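PDB 7MX5: Tol-Pal system protein TolB from Acinetobacter baumannii, which probably acts as the periplasmic component of the Tol-Pal system, which takes part in outer membrane invagination during cell division and in maintaining outer membrane integrity. Local coordinates for residues K315-H320 and P351-N356; N340-T345 and S373-D378; V361-E366 and R393-A398. All coordinates share one frame; numbering follows the deposited sequence.

Contact 1: K315-H320 and P351-N356; sequences KIALVH and PSFSPN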
ATOM      1  N   LYS A 315     -10.623   8.729  -5.570  1.00 42.16           N
ATOM      2  CA  LYS A 315      -9.862   8.046  -6.605  1.00 28.35           C
ATOM      3  C   LYS A 315     -10.167   6.554  -6.591  1.00 40.06           C
ATOM      4  O   LYS A 315     -10.555   5.989  -5.563  1.00 39.16           O
ATOM      5  CB  LYS A 315      -8.350   8.260  -6.433  1.00 26.93           C
ATOM      6  CG  LYS A 315      -7.936   9.714  -6.278  1.00 33.32           C
ATOM      7  CD  LYS A 315      -7.702  10.366  -7.632  1.00 44.38           C
ATOM      8  CE  LYS A 315      -7.081  11.746  -7.481  1.00 52.26           C
ATOM      9  NZ  LYS A 315      -7.548  12.684  -8.540  1.00 36.84           N
ATOM     10  N   ILE A 316      -9.977   5.922  -7.748  1.00 39.36           N
ATOM     11  CA  ILE A 316     -10.167   4.487  -7.916  1.00 27.28           C
ATOM     12  C   ILE A 316      -8.955   3.932  -8.649  1.00 33.35           C
ATOM     13  O   ILE A 316      -8.652   4.364  -9.767  1.00 40.73           O
ATOM     14  CB  ILE A 316     -11.452   4.156  -8.695  1.00 31.81           C
ATOM     15  CG1 ILE A 316     -12.693   4.474  -7.860  1.00 40.81           C
ATOM     16  CG2 ILE A 316     -11.455   2.692  -9.116  1.00 31.28           C
ATOM     17  CD1 ILE A 316     -13.994   4.275  -8.612  1.00 34.97           C
ATOM     18  N   ALA A 317      -8.265   2.981  -8.026  1.00 28.77           N
ATOM     19  CA  ALA A 317      -7.226   2.208  -8.691  1.00 34.13           C
ATOM     20  C   ALA A 317      -7.841   0.915  -9.203  1.00 30.86           C
ATOM     21  O   ALA A 317      -8.488   0.187  -8.443  1.00 36.89           O
ATOM     22  CB  ALA A 317      -6.060   1.910  -7.746  1.00 26.52           C
ATOM     23  N   LEU A 318      -7.648   0.633 -10.489  1.00 27.55           N
ATOM     24  CA  LEU A 318      -8.335  -0.481 -11.124  1.00 39.27           C
ATOM     25  C   LEU A 318      -7.434  -1.109 -12.176  1.00 31.36           C
ATOM     26  O   LEU A 318      -6.340  -0.620 -12.468  1.00 26.49           O
ATOM     27  CB  LEU A 318      -9.655  -0.030 -11.759  1.00 33.36           C
ATOM     28  CG  LEU A 318      -9.538   0.929 -12.949  1.00 36.09           C
ATOM     29  CD1 LEU A 318     -10.643   0.668 -13.957  1.00 37.34           C
ATOM     30  CD2 LEU A 318      -9.568   2.381 -12.491  1.00 24.03           C
ATOM     31  N   VAL A 319      -7.914  -2.212 -12.744  1.00 28.43           N
ATOM     32  CA  VAL A 319      -7.269  -2.873 -13.870  1.00 33.89           C
ATOM     33  C   VAL A 319      -8.033  -2.489 -15.128  1.00 36.59           C
ATOM     34  O   VAL A 319      -9.236  -2.753 -15.239  1.00 34.60           O
ATOM     35  CB  VAL A 319      -7.231  -4.398 -13.682  1.00 33.49           C
ATOM     36  CG1 VAL A 319      -6.961  -5.092 -15.010  1.00 34.78           C
ATOM     37  CG2 VAL A 319      -6.176  -4.775 -12.659  1.00 23.72           C
ATOM     38  N   HIS A 320      -7.338  -1.859 -16.072  1.00 37.42           N
ATOM     39  CA  HIS A 320      -7.946  -1.321 -17.279  1.00 42.92           C
ATOM     40  C   HIS A 320      -7.324  -1.993 -18.493  1.00 49.36           C
ATOM     41  O   HIS A 320      -6.099  -2.125 -18.575  1.00 56.18           O
ATOM     42  CB  HIS A 320      -7.758   0.197 -17.347  1.00 40.89           C
ATOM     43  CG  HIS A 320      -8.446   0.845 -18.506  1.00 52.61           C
ATOM     44  ND1 HIS A 320      -9.778   1.203 -18.475  1.00 54.07           N
ATOM     45  CD2 HIS A 320      -7.986   1.212 -19.725  1.00 53.58           C
ATOM     46  CE1 HIS A 320     -10.108   1.756 -19.628  1.00 60.46           C
ATOM     47  NE2 HIS A 320      -9.040   1.773 -20.405  1.00 63.01           N
ATOM     48  N   PRO A 351      -5.130  -3.596  -7.456  1.00 34.58           N
ATOM     49  CA  PRO A 351      -4.093  -2.751  -6.861  1.00 33.33           C
ATOM     50  C   PRO A 351      -4.516  -2.333  -5.456  1.00 35.70           C
ATOM     51  O   PRO A 351      -5.571  -2.722  -4.956  1.00 34.63           O
ATOM     52  CB  PRO A 351      -4.012  -1.548  -7.811  1.00 38.27           C
ATOM     53  CG  PRO A 351      -5.103  -1.743  -8.847  1.00 28.13           C
ATOM     54  CD  PRO A 351      -5.996  -2.844  -8.377  1.00 37.13           C
ATOM     55  N   SER A 352      -3.672  -1.525  -4.818  1.00 34.80           N
ATOM     56  CA  SER A 352      -3.949  -1.073  -3.461  1.00 29.78           C
ATOM     57  C   SER A 352      -3.372   0.319  -3.261  1.00 33.58           C
ATOM     58  O   SER A 352      -2.182   0.541  -3.505  1.00 32.67           O
ATOM     59  CB  SER A 352      -3.370  -2.046  -2.426  1.00 37.17           C
ATOM     60  OG  SER A 352      -4.032  -1.919  -1.180  1.00 35.69           O
ATOM     61  N   PHE A 353      -4.217   1.243  -2.815  1.00 26.81           N
ATOM     62  CA  PHE A 353      -3.803   2.615  -2.571  1.00 28.02           C
ATOM     63  C   PHE A 353      -3.022   2.725  -1.267  1.00 30.42           C
ATOM     64  O   PHE A 353      -3.298   2.024  -0.289  1.00 32.64           O
ATOM     65  CB  PHE A 353      -5.021   3.538  -2.508  1.00 28.86           C
ATOM     66  CG  PHE A 353      -5.322   4.241  -3.801  1.00 36.16           C
ATOM     67  CD1 PHE A 353      -4.420   5.140  -4.345  1.00 39.58           C
ATOM     68  CD2 PHE A 353      -6.517   4.013  -4.464  1.00 28.33           C
ATOM     69  CE1 PHE A 353      -4.702   5.794  -5.532  1.00 47.31           C
ATOM     70  CE2 PHE A 353      -6.805   4.664  -5.648  1.00 38.83           C
ATOM     71  CZ  PHE A 353      -5.896   5.555  -6.184  1.00 35.01           C
ATOM     72  N   SER A 354      -2.039   3.620  -1.262  1.00 27.98           N
ATOM     73  CA  SER A 354      -1.381   3.968  -0.015  1.00 36.59           C
ATOM     74  C   SER A 354      -2.276   4.906   0.794  1.00 27.97           C
ATOM     75  O   SER A 354      -3.123   5.602   0.228  1.00 35.31           O
ATOM     76  CB  SER A 354      -0.035   4.631  -0.288  1.00 33.40           C
ATOM     77  OG  SER A 354      -0.201   5.902  -0.892  1.00 32.46           O
ATOM     78  N   PRO A 355      -2.122   4.928   2.121  1.00 37.90           N
ATOM     79  CA  PRO A 355      -2.998   5.774   2.952  1.00 34.89           C
ATOM     80  C   PRO A 355      -3.067   7.232   2.519  1.00 38.68           C
ATOM     81  O   PRO A 355      -4.126   7.854   2.667  1.00 36.32           O
ATOM     82  CB  PRO A 355      -2.389   5.635   4.352  1.00 41.61           C
ATOM     83  CG  PRO A 355      -1.710   4.312   4.345  1.00 42.05           C
ATOM     84  CD  PRO A 355      -1.299   4.009   2.930  1.00 40.37           C
ATOM     85  N   ASN A 356      -1.985   7.799   1.989  1.00 31.06           N
ATOM     86  CA  ASN A 356      -2.004   9.189   1.553  1.00 40.68           C
ATOM     87  C   ASN A 356      -2.532   9.361   0.134  1.00 34.68           C
ATOM     88  O   ASN A 356      -2.672  10.499  -0.326  1.00 34.74           O
ATOM     89  CB  ASN A 356      -0.605   9.812   1.670  1.00 33.12           C
ATOM     90  CG  ASN A 356       0.435   9.123   0.797  1.00 36.95           C
ATOM     91  OD1 ASN A 356       0.109   8.365  -0.116  1.00 42.71           O
ATOM     92  ND2 ASN A 356       1.704   9.393   1.080  1.00 39.39           N
TER
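The ring of Phe353 is the flat group that carries this contact, and it meets the backbone of 315-320 through one corner. At its edge, near the ring plane, CE2 lies 3.8 Å from C of Ile316. Two further partners come at the ring obliquely: N of Ala317 is 3.3 Å from CE2, and CB of Lys315 is 3.7 Å from CZ. The Ala317 methyl group closes in on the same corner, with its CB 3.5 Å from CE2 of Phe353. The small residue suits this place, because a single methyl lets the ring reach the main chain. Pro351 takes the other side of the alanine. Its CG rests 3.8 Å from C of Ala317, and the side chains touch at 3.9 Å between Ala317 CB and Pro351 CG. Ala317 is thus held between a flat aromatic ring and a rigid pyrrolidine, both apolar, and no hydrogen bond crosses. Lys315 contributes only its first carbon; its chain bends and leads its ammonium group away to a salt bridge with Asp333. In the beta-propeller, strand 315-320 is the second strand of its four-stranded blade, hydrogen-bonded on one side to strand 304-309 and on the other to 328-333, whose Ile331 also touches Phe353. Strand 352-353 is the edge strand of the next blade, beside 359-366, whose Val360 packs on both Ala317 and Pro351.

Contact 2: N340-T345 and S373-D378; sequences NILTPT and SIMSTD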
ATOM      1  N   ASN A 340      -7.002   7.844 -15.725  1.00 53.64           N
ATOM      2  CA  ASN A 340      -5.567   8.036 -15.913  1.00 56.66           C
ATOM      3  C   ASN A 340      -4.899   6.667 -15.952  1.00 47.58           C
ATOM      4  O   ASN A 340      -4.877   5.954 -14.943  1.00 52.05           O
ATOM      5  CB  ASN A 340      -4.982   8.896 -14.794  1.00 58.24           C
ATOM      6  CG  ASN A 340      -3.462   8.920 -14.805  1.00 64.20           C
ATOM      7  OD1 ASN A 340      -2.829   8.691 -15.835  1.00 71.12           O
ATOM      8  ND2 ASN A 340      -2.870   9.206 -13.651  1.00 67.86           N
ATOM      9  N   ILE A 341      -4.349   6.309 -17.107  1.00 34.24           N
ATOM     10  CA  ILE A 341      -3.598   5.065 -17.239  1.00 47.31           C
ATOM     11  C   ILE A 341      -2.217   5.272 -16.631  1.00 44.07           C
ATOM     12  O   ILE A 341      -1.478   6.176 -17.034  1.00 47.62           O
ATOM     13  CB  ILE A 341      -3.499   4.626 -18.707  1.00 54.54           C
ATOM     14  CG1 ILE A 341      -4.887   4.272 -19.249  1.00 47.78           C
ATOM     15  CG2 ILE A 341      -2.541   3.449 -18.843  1.00 50.25           C
ATOM     16  CD1 ILE A 341      -4.871   3.315 -20.423  1.00 64.59           C
ATOM     17  N   LEU A 342      -1.866   4.433 -15.658  1.00 35.19           N
ATOM     18  CA  LEU A 342      -0.618   4.584 -14.921  1.00 45.28           C
ATOM     19  C   LEU A 342       0.523   3.783 -15.541  1.00 38.48           C
ATOM     20  O   LEU A 342       1.610   4.323 -15.769  1.00 45.44           O
ATOM     21  CB  LEU A 342      -0.821   4.161 -13.462  1.00 43.43           C
ATOM     22  CG  LEU A 342      -0.098   4.967 -12.384  1.00 47.42           C
ATOM     23  CD1 LEU A 342      -0.151   6.452 -12.698  1.00 44.71           C
ATOM     24  CD2 LEU A 342      -0.709   4.681 -11.023  1.00 30.25           C
ATOM     25  N   THR A 343       0.290   2.501 -15.822  1.00 37.33           N
ATOM     26  CA  THR A 343       1.350   1.601 -16.254  1.00 36.16           C
ATOM     27  C   THR A 343       0.754   0.303 -16.787  1.00 40.53           C
ATOM     28  O   THR A 343      -0.359  -0.073 -16.396  1.00 44.88           O
ATOM     29  CB  THR A 343       2.296   1.302 -15.087  1.00 45.22           C
ATOM     30  OG1 THR A 343       3.305   0.370 -15.497  1.00 43.69           O
ATOM     31  CG2 THR A 343       1.519   0.717 -13.914  1.00 29.31           C
ATOM     32  N   PRO A 344       1.445  -0.401 -17.679  1.00 42.91           N
ATOM     33  CA  PRO A 344       1.026  -1.766 -18.014  1.00 51.08           C
ATOM     34  C   PRO A 344       1.283  -2.708 -16.848  1.00 41.24           C
ATOM     35  O   PRO A 344       2.135  -2.468 -15.991  1.00 42.63           O
ATOM     36  CB  PRO A 344       1.887  -2.135 -19.228  1.00 45.81           C
ATOM     37  CG  PRO A 344       2.592  -0.887 -19.644  1.00 37.33           C
ATOM     38  CD  PRO A 344       2.583   0.059 -18.493  1.00 42.89           C
ATOM     39  N   THR A 345       0.516  -3.795 -16.822  1.00 42.89           N
ATOM     40  CA  THR A 345       0.657  -4.809 -15.788  1.00 42.24           C
ATOM     41  C   THR A 345       0.400  -6.182 -16.391  1.00 45.88           C
ATOM     42  O   THR A 345      -0.310  -6.316 -17.392  1.00 50.83           O
ATOM     43  CB  THR A 345      -0.295  -4.562 -14.608  1.00 41.96           C
ATOM     44  OG1 THR A 345      -0.160  -5.620 -13.651  1.00 34.49           O
ATOM     45  CG2 THR A 345      -1.737  -4.493 -15.085  1.00 32.52           C
ATOM     46  N   SER A 373       5.124  -3.838  -7.458  1.00 33.34           N
ATOM     47  CA  SER A 373       5.540  -2.533  -7.945  1.00 39.86           C
ATOM     48  C   SER A 373       4.743  -1.453  -7.230  1.00 28.71           C
ATOM     49  O   SER A 373       3.530  -1.583  -7.048  1.00 31.81           O
ATOM     50  CB  SER A 373       5.350  -2.410  -9.461  1.00 41.56           C
ATOM     51  OG  SER A 373       6.494  -2.872 -10.158  1.00 46.48           O
ATOM     52  N   ILE A 374       5.433  -0.391  -6.822  1.00 38.43           N
ATOM     53  CA  ILE A 374       4.809   0.762  -6.185  1.00 38.27           C
ATOM     54  C   ILE A 374       5.021   1.962  -7.095  1.00 39.79           C
ATOM     55  O   ILE A 374       6.161   2.287  -7.449  1.00 45.67           O
ATOM     56  CB  ILE A 374       5.376   1.025  -4.780  1.00 34.61           C
ATOM     57  CG1 ILE A 374       4.736   0.076  -3.767  1.00 38.93           C
ATOM     58  CG2 ILE A 374       5.128   2.465  -4.366  1.00 30.62           C
ATOM     59  CD1 ILE A 374       5.629  -0.263  -2.599  1.00 42.28           C
ATOM     60  N   MET A 375       3.926   2.613  -7.478  1.00 42.56           N
ATOM     61  CA  MET A 375       3.975   3.736  -8.400  1.00 39.01           C
ATOM     62  C   MET A 375       3.274   4.939  -7.793  1.00 41.00           C
ATOM     63  O   MET A 375       2.262   4.797  -7.101  1.00 35.82           O
ATOM     64  CB  MET A 375       3.321   3.386  -9.741  1.00 30.01           C
ATOM     65  CG  MET A 375       4.315   3.006 -10.816  1.00 46.91           C
ATOM     66  SD  MET A 375       3.686   3.193 -12.492  1.00 39.36           S
ATOM     67  CE  MET A 375       3.834   4.959 -12.715  1.00 38.34           C
ATOM     68  N   SER A 376       3.824   6.122  -8.049  1.00 43.95           N
ATOM     69  CA  SER A 376       3.120   7.349  -7.716  1.00 35.57           C
ATOM     70  C   SER A 376       1.907   7.505  -8.624  1.00 41.04           C
ATOM     71  O   SER A 376       1.924   7.112  -9.794  1.00 38.88           O
ATOM     72  CB  SER A 376       4.050   8.555  -7.852  1.00 38.91           C
ATOM     73  OG  SER A 376       4.504   8.702  -9.186  1.00 39.62           O
ATOM     74  N   THR A 377       0.838   8.081  -8.071  1.00 40.29           N
ATOM     75  CA  THR A 377      -0.418   8.164  -8.808  1.00 37.22           C
ATOM     76  C   THR A 377      -0.341   9.110 -10.000  1.00 44.36           C
ATOM     77  O   THR A 377      -1.218   9.058 -10.869  1.00 39.56           O
ATOM     78  CB  THR A 377      -1.550   8.594  -7.876  1.00 35.63           C
ATOM     79  OG1 THR A 377      -1.254   9.879  -7.317  1.00 52.03           O
ATOM     80  CG2 THR A 377      -1.724   7.581  -6.756  1.00 38.49           C
ATOM     81  N   ASP A 378       0.679   9.964 -10.069  1.00 41.54           N
ATOM     82  CA  ASP A 378       0.843  10.847 -11.214  1.00 47.96           C
ATOM     83  C   ASP A 378       1.660  10.220 -12.339  1.00 51.03           C
ATOM     84  O   ASP A 378       1.665  10.757 -13.451  1.00 59.39           O
ATOM     85  CB  ASP A 378       1.474  12.178 -10.779  1.00 53.46           C
ATOM     86  CG  ASP A 378       2.825  12.002 -10.109  1.00 58.70           C
ATOM     87  OD1 ASP A 378       3.287  10.850  -9.962  1.00 50.36           O
ATOM     88  OD2 ASP A 378       3.426  13.027  -9.723  1.00 52.68           O
TER
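Two torsions bring Thr343 and Met375 together. With OG1 of Thr343 anti to its own backbone N (chi1 178°), CG2 falls between the backbone N and the carbonyl carbon, and CB and CG2 both come against the sulfur. Met375 runs out from its strand and then bends at its last torsion (chi3 78°), which turns CE from the threonine toward Leu342. Thr343 CB is 3.5 Å from Met375 SD, and Thr343 CG2 is 3.6 Å from the same sulfur, the two side chains meeting at a slant. Leu342 and Met375 instead slide past each other in opposite directions, with CG of Leu342 3.9 Å from CE of Met375. The Leu342 backbone oxygen also lies 3.8 Å from that methyl. The leucine reaches on to where strand 369-376 ends: CD1 is 3.4 Å from O of Thr377 and 3.6 Å from O of Ser376. Leu342 and Thr343 can both point across the contact because they form a classic beta bulge opposite Val329, which interrupts the usual alternation of a strand.

The strands belong to successive propeller blades and pack at 149° with axes 8.5 Å apart, a face-to-face meeting of sheets. At the last residue of the strand, Ser376 OG donates to Asp378 OD1, and Asp378 also forms a salt bridge with Arg380.

With no clear hydrogen bond between the segments, much of the contact is apolar. The flexible, polarisable thioether suits a site where a branched threonine and a leucine must both be met, and the leucine methyl lies against the main-chain oxygens of Ser376 and Thr377.

Contact 3: V361-E366 and R393-A398; sequences VYATRE and REPAWA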
ATOM      1  N   VAL A 361       0.279   0.198  -4.953  1.00 36.09           N
ATOM      2  CA  VAL A 361       1.033  -1.043  -5.077  1.00 27.73           C
ATOM      3  C   VAL A 361       0.200  -2.039  -5.873  1.00 30.63           C
ATOM      4  O   VAL A 361      -1.034  -2.055  -5.798  1.00 30.44           O
ATOM      5  CB  VAL A 361       1.426  -1.615  -3.695  1.00 32.92           C
ATOM      6  CG1 VAL A 361       0.193  -2.037  -2.910  1.00 23.83           C
ATOM      7  CG2 VAL A 361       2.403  -2.778  -3.846  1.00 35.85           C
ATOM      8  N   TYR A 362       0.888  -2.861  -6.662  1.00 23.43           N
ATOM      9  CA  TYR A 362       0.232  -3.862  -7.489  1.00 29.20           C
ATOM     10  C   TYR A 362       1.233  -4.961  -7.805  1.00 32.19           C
ATOM     11  O   TYR A 362       2.447  -4.776  -7.681  1.00 32.57           O
ATOM     12  CB  TYR A 362      -0.331  -3.251  -8.779  1.00 28.05           C
ATOM     13  CG  TYR A 362       0.717  -2.636  -9.680  1.00 28.91           C
ATOM     14  CD1 TYR A 362       1.265  -1.392  -9.393  1.00 27.70           C
ATOM     15  CD2 TYR A 362       1.160  -3.300 -10.817  1.00 38.43           C
ATOM     16  CE1 TYR A 362       2.224  -0.827 -10.212  1.00 42.23           C
ATOM     17  CE2 TYR A 362       2.119  -2.742 -11.642  1.00 37.26           C
ATOM     18  CZ  TYR A 362       2.646  -1.506 -11.335  1.00 37.31           C
ATOM     19  OH  TYR A 362       3.603  -0.947 -12.150  1.00 48.25           O
ATOM     20  N   ALA A 363       0.706  -6.112  -8.211  1.00 34.47           N
ATOM     21  CA  ALA A 363       1.520  -7.271  -8.551  1.00 35.15           C
ATOM     22  C   ALA A 363       1.643  -7.383 -10.064  1.00 35.94           C
ATOM     23  O   ALA A 363       0.640  -7.298 -10.781  1.00 29.48           O
ATOM     24  CB  ALA A 363       0.917  -8.551  -7.971  1.00 31.61           C
ATOM     25  N   THR A 364       2.869  -7.571 -10.543  1.00 37.37           N
ATOM     26  CA  THR A 364       3.134  -7.693 -11.971  1.00 38.83           C
ATOM     27  C   THR A 364       4.335  -8.613 -12.161  1.00 36.40           C
ATOM     28  O   THR A 364       4.842  -9.207 -11.205  1.00 33.38           O
ATOM     29  CB  THR A 364       3.359  -6.312 -12.603  1.00 37.92           C
ATOM     30  OG1 THR A 364       3.642  -6.465 -14.000  1.00 43.66           O
ATOM     31  CG2 THR A 364       4.522  -5.602 -11.931  1.00 31.16           C
ATOM     32  N   ARG A 365       4.790  -8.730 -13.407  1.00 42.83           N
ATOM     33  CA  ARG A 365       5.931  -9.572 -13.744  1.00 42.46           C
ATOM     34  C   ARG A 365       6.854  -8.815 -14.684  1.00 35.46           C
ATOM     35  O   ARG A 365       6.410  -8.297 -15.713  1.00 55.02           O
ATOM     36  CB  ARG A 365       5.483 -10.886 -14.396  1.00 39.92           C
ATOM     37  CG  ARG A 365       4.762 -11.838 -13.457  1.00 38.86           C
ATOM     38  CD  ARG A 365       4.081 -12.956 -14.228  1.00 52.90           C
ATOM     39  NE  ARG A 365       3.275 -13.807 -13.359  1.00 61.82           N
ATOM     40  CZ  ARG A 365       2.615 -14.881 -13.768  1.00 47.14           C
ATOM     41  NH1 ARG A 365       2.642 -15.270 -15.032  1.00 50.72           N
ATOM     42  NH2 ARG A 365       1.909 -15.584 -12.886  1.00 44.43           N
ATOM     43  N   GLU A 366       8.135  -8.753 -14.327  1.00 49.90           N
ATOM     44  CA  GLU A 366       9.159  -8.119 -15.148  1.00 43.27           C
ATOM     45  C   GLU A 366      10.288  -9.116 -15.347  1.00 46.82           C
ATOM     46  O   GLU A 366      10.860  -9.609 -14.369  1.00 48.99           O
ATOM     47  CB  GLU A 366       9.677  -6.834 -14.496  1.00 45.48           C
ATOM     48  CG  GLU A 366      10.190  -5.798 -15.480  1.00 57.39           C
ATOM     49  CD  GLU A 366      10.363  -4.435 -14.843  1.00 57.59           C
ATOM     50  OE1 GLU A 366       9.348  -3.848 -14.416  1.00 60.39           O
ATOM     51  OE2 GLU A 366      11.512  -3.950 -14.768  1.00 56.39           O
ATOM     52  N   ARG A 393       2.024 -11.778  -4.949  1.00 34.21           N
ATOM     53  CA  ARG A 393       0.673 -11.552  -5.441  1.00 39.75           C
ATOM     54  C   ARG A 393      -0.187 -10.910  -4.363  1.00 30.07           C
ATOM     55  O   ARG A 393       0.076 -11.036  -3.164  1.00 33.05           O
ATOM     56  CB  ARG A 393       0.015 -12.860  -5.909  1.00 36.96           C
ATOM     57  CG  ARG A 393       0.891 -13.717  -6.807  1.00 46.96           C
ATOM     58  CD  ARG A 393       0.775 -13.275  -8.252  1.00 33.85           C
ATOM     59  NE  ARG A 393      -0.611 -13.034  -8.631  1.00 36.86           N
ATOM     60  CZ  ARG A 393      -1.319 -13.830  -9.420  1.00 49.42           C
ATOM     61  NH1 ARG A 393      -0.795 -14.929  -9.940  1.00 48.53           N
ATOM     62  NH2 ARG A 393      -2.581 -13.517  -9.694  1.00 48.16           N
ATOM     63  N   GLU A 394      -1.229 -10.215  -4.822  1.00 33.62           N
ATOM     64  CA  GLU A 394      -2.315  -9.674  -4.009  1.00 28.37           C
ATOM     65  C   GLU A 394      -1.812  -8.806  -2.861  1.00 31.33           C
ATOM     66  O   GLU A 394      -1.982  -9.173  -1.690  1.00 32.59           O
ATOM     67  CB  GLU A 394      -3.175 -10.818  -3.469  1.00 35.50           C
ATOM     68  CG  GLU A 394      -4.323 -11.208  -4.386  1.00 37.67           C
ATOM     69  CD  GLU A 394      -4.887 -12.581  -4.071  1.00 43.67           C
ATOM     70  OE1 GLU A 394      -4.136 -13.430  -3.544  1.00 33.06           O
ATOM     71  OE2 GLU A 394      -6.082 -12.812  -4.351  1.00 39.78           O
ATOM     72  N   PRO A 395      -1.208  -7.655  -3.141  1.00 27.99           N
ATOM     73  CA  PRO A 395      -0.781  -6.766  -2.059  1.00 31.55           C
ATOM     74  C   PRO A 395      -1.954  -5.995  -1.473  1.00 26.80           C
ATOM     75  O   PRO A 395      -2.989  -5.792  -2.110  1.00 35.96           O
ATOM     76  CB  PRO A 395       0.207  -5.822  -2.751  1.00 41.19           C
ATOM     77  CG  PRO A 395      -0.289  -5.751  -4.152  1.00 33.97           C
ATOM     78  CD  PRO A 395      -0.862  -7.112  -4.467  1.00 32.88           C
ATOM     79  N   ALA A 396      -1.772  -5.564  -0.226  1.00 31.16           N
ATOM     80  CA  ALA A 396      -2.790  -4.783   0.471  1.00 32.81           C
ATOM     81  C   ALA A 396      -2.087  -3.821   1.418  1.00 37.53           C
ATOM     82  O   ALA A 396      -1.557  -4.242   2.451  1.00 31.38           O
ATOM     83  CB  ALA A 396      -3.761  -5.687   1.226  1.00 27.82           C
ATOM     84  N   TRP A 397      -2.080  -2.539   1.062  1.00 34.44           N
ATOM     85  CA  TRP A 397      -1.458  -1.523   1.901  1.00 30.24           C
ATOM     86  C   TRP A 397      -2.297  -1.291   3.151  1.00 34.51           C
ATOM     87  O   TRP A 397      -3.504  -1.045   3.063  1.00 32.05           O
ATOM     88  CB  TRP A 397      -1.300  -0.220   1.119  1.00 36.25           C
ATOM     89  CG  TRP A 397      -0.100   0.593   1.505  1.00 42.53           C
ATOM     90  CD1 TRP A 397       0.286   0.938   2.768  1.00 33.78           C
ATOM     91  CD2 TRP A 397       0.865   1.173   0.618  1.00 33.04           C
ATOM     92  NE1 TRP A 397       1.433   1.694   2.721  1.00 39.40           N
ATOM     93  CE2 TRP A 397       1.809   1.853   1.413  1.00 36.20           C
ATOM     94  CE3 TRP A 397       1.023   1.182  -0.771  1.00 32.94           C
ATOM     95  CZ2 TRP A 397       2.895   2.533   0.866  1.00 43.39           C
ATOM     96  CZ3 TRP A 397       2.102   1.858  -1.314  1.00 33.36           C
ATOM     97  CH2 TRP A 397       3.024   2.524  -0.495  1.00 39.76           C
ATOM     98  N   ALA A 398      -1.658  -1.371   4.316  1.00 29.60           N
ATOM     99  CA  ALA A 398      -2.372  -1.169   5.567  1.00 40.29           C
ATOM    100  C   ALA A 398      -2.860   0.275   5.667  1.00 39.55           C
ATOM    101  O   ALA A 398      -2.114   1.208   5.355  1.00 35.15           O
ATOM    102  CB  ALA A 398      -1.480  -1.503   6.761  1.00 31.73           C
TER
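Strands 361-366 and 393-397 run nearly antiparallel, at 162° with their axes 6.0 Å apart, yet no hydrogen bond joins them, and side chains fill the gap. Val361 and Pro395 slide past each other in opposite directions, both valine methyls resting on the same side of the proline, against CB and CG: Val361 CG1 is 3.8 Å and Val361 CG2 3.9 Å from Pro395 CB. CG1 of Val361 also comes obliquely to the indole of Trp397, 4.0 Å from CE3. Farther along, Ala363 is short enough to let the main chain close in, its CB lying 3.9 Å from CA of Arg393. A rigid proline suits the middle of this surface, being apolar and having no N-H to satisfy.

The fold here is a beta-propeller, and the two segments lie in adjacent blades. Strand 391-397 completes its blade with 135-141, 150-156 and 163-168, so the C-terminal end of the chain joins strands from well before it, the "velcro" closure of propellers.

Toward the C-terminal end of 361-366, Arg365 and Arg393 cross with guanidinium planes 78° apart, and Arg365 NH2 is 4.1 Å from Arg393 NH1. Nearby acids probably offset the like charges: Arg365 pairs with Glu391, while Arg393, whose chain bends twice, forms a salt bridge with Glu349. Glu349 also accepts the backbone N-H of Glu394, a residue with positive phi just before Pro395.

Overall arrangement
All three contacts gather on the blade formed by strands 352-353, 359-366, 369-376 and 382-386. Contacts 1 and 2 join it to the preceding blade and contact 3 to the closing one. Contacts 1 and 3 repeat a scheme, a second strand's alanine against a proline from the next blade's first strand, with an aromatic two residues on. Centres of contacts 1 and 2 lie about 9 Å apart, and Phe353 CE1 touches Thr377 CG2 at 3.7 Å. Contact 3 is about 11 Å from contact 1, centre to centre, linked by a probable 3.0 Å hydrogen bond between Ser352 OG and Trp397 N. Contacts 2 and 3, about 12 Å apart, share a probable 2.8 Å hydrogen bond, Ser373 N to Tyr362 O.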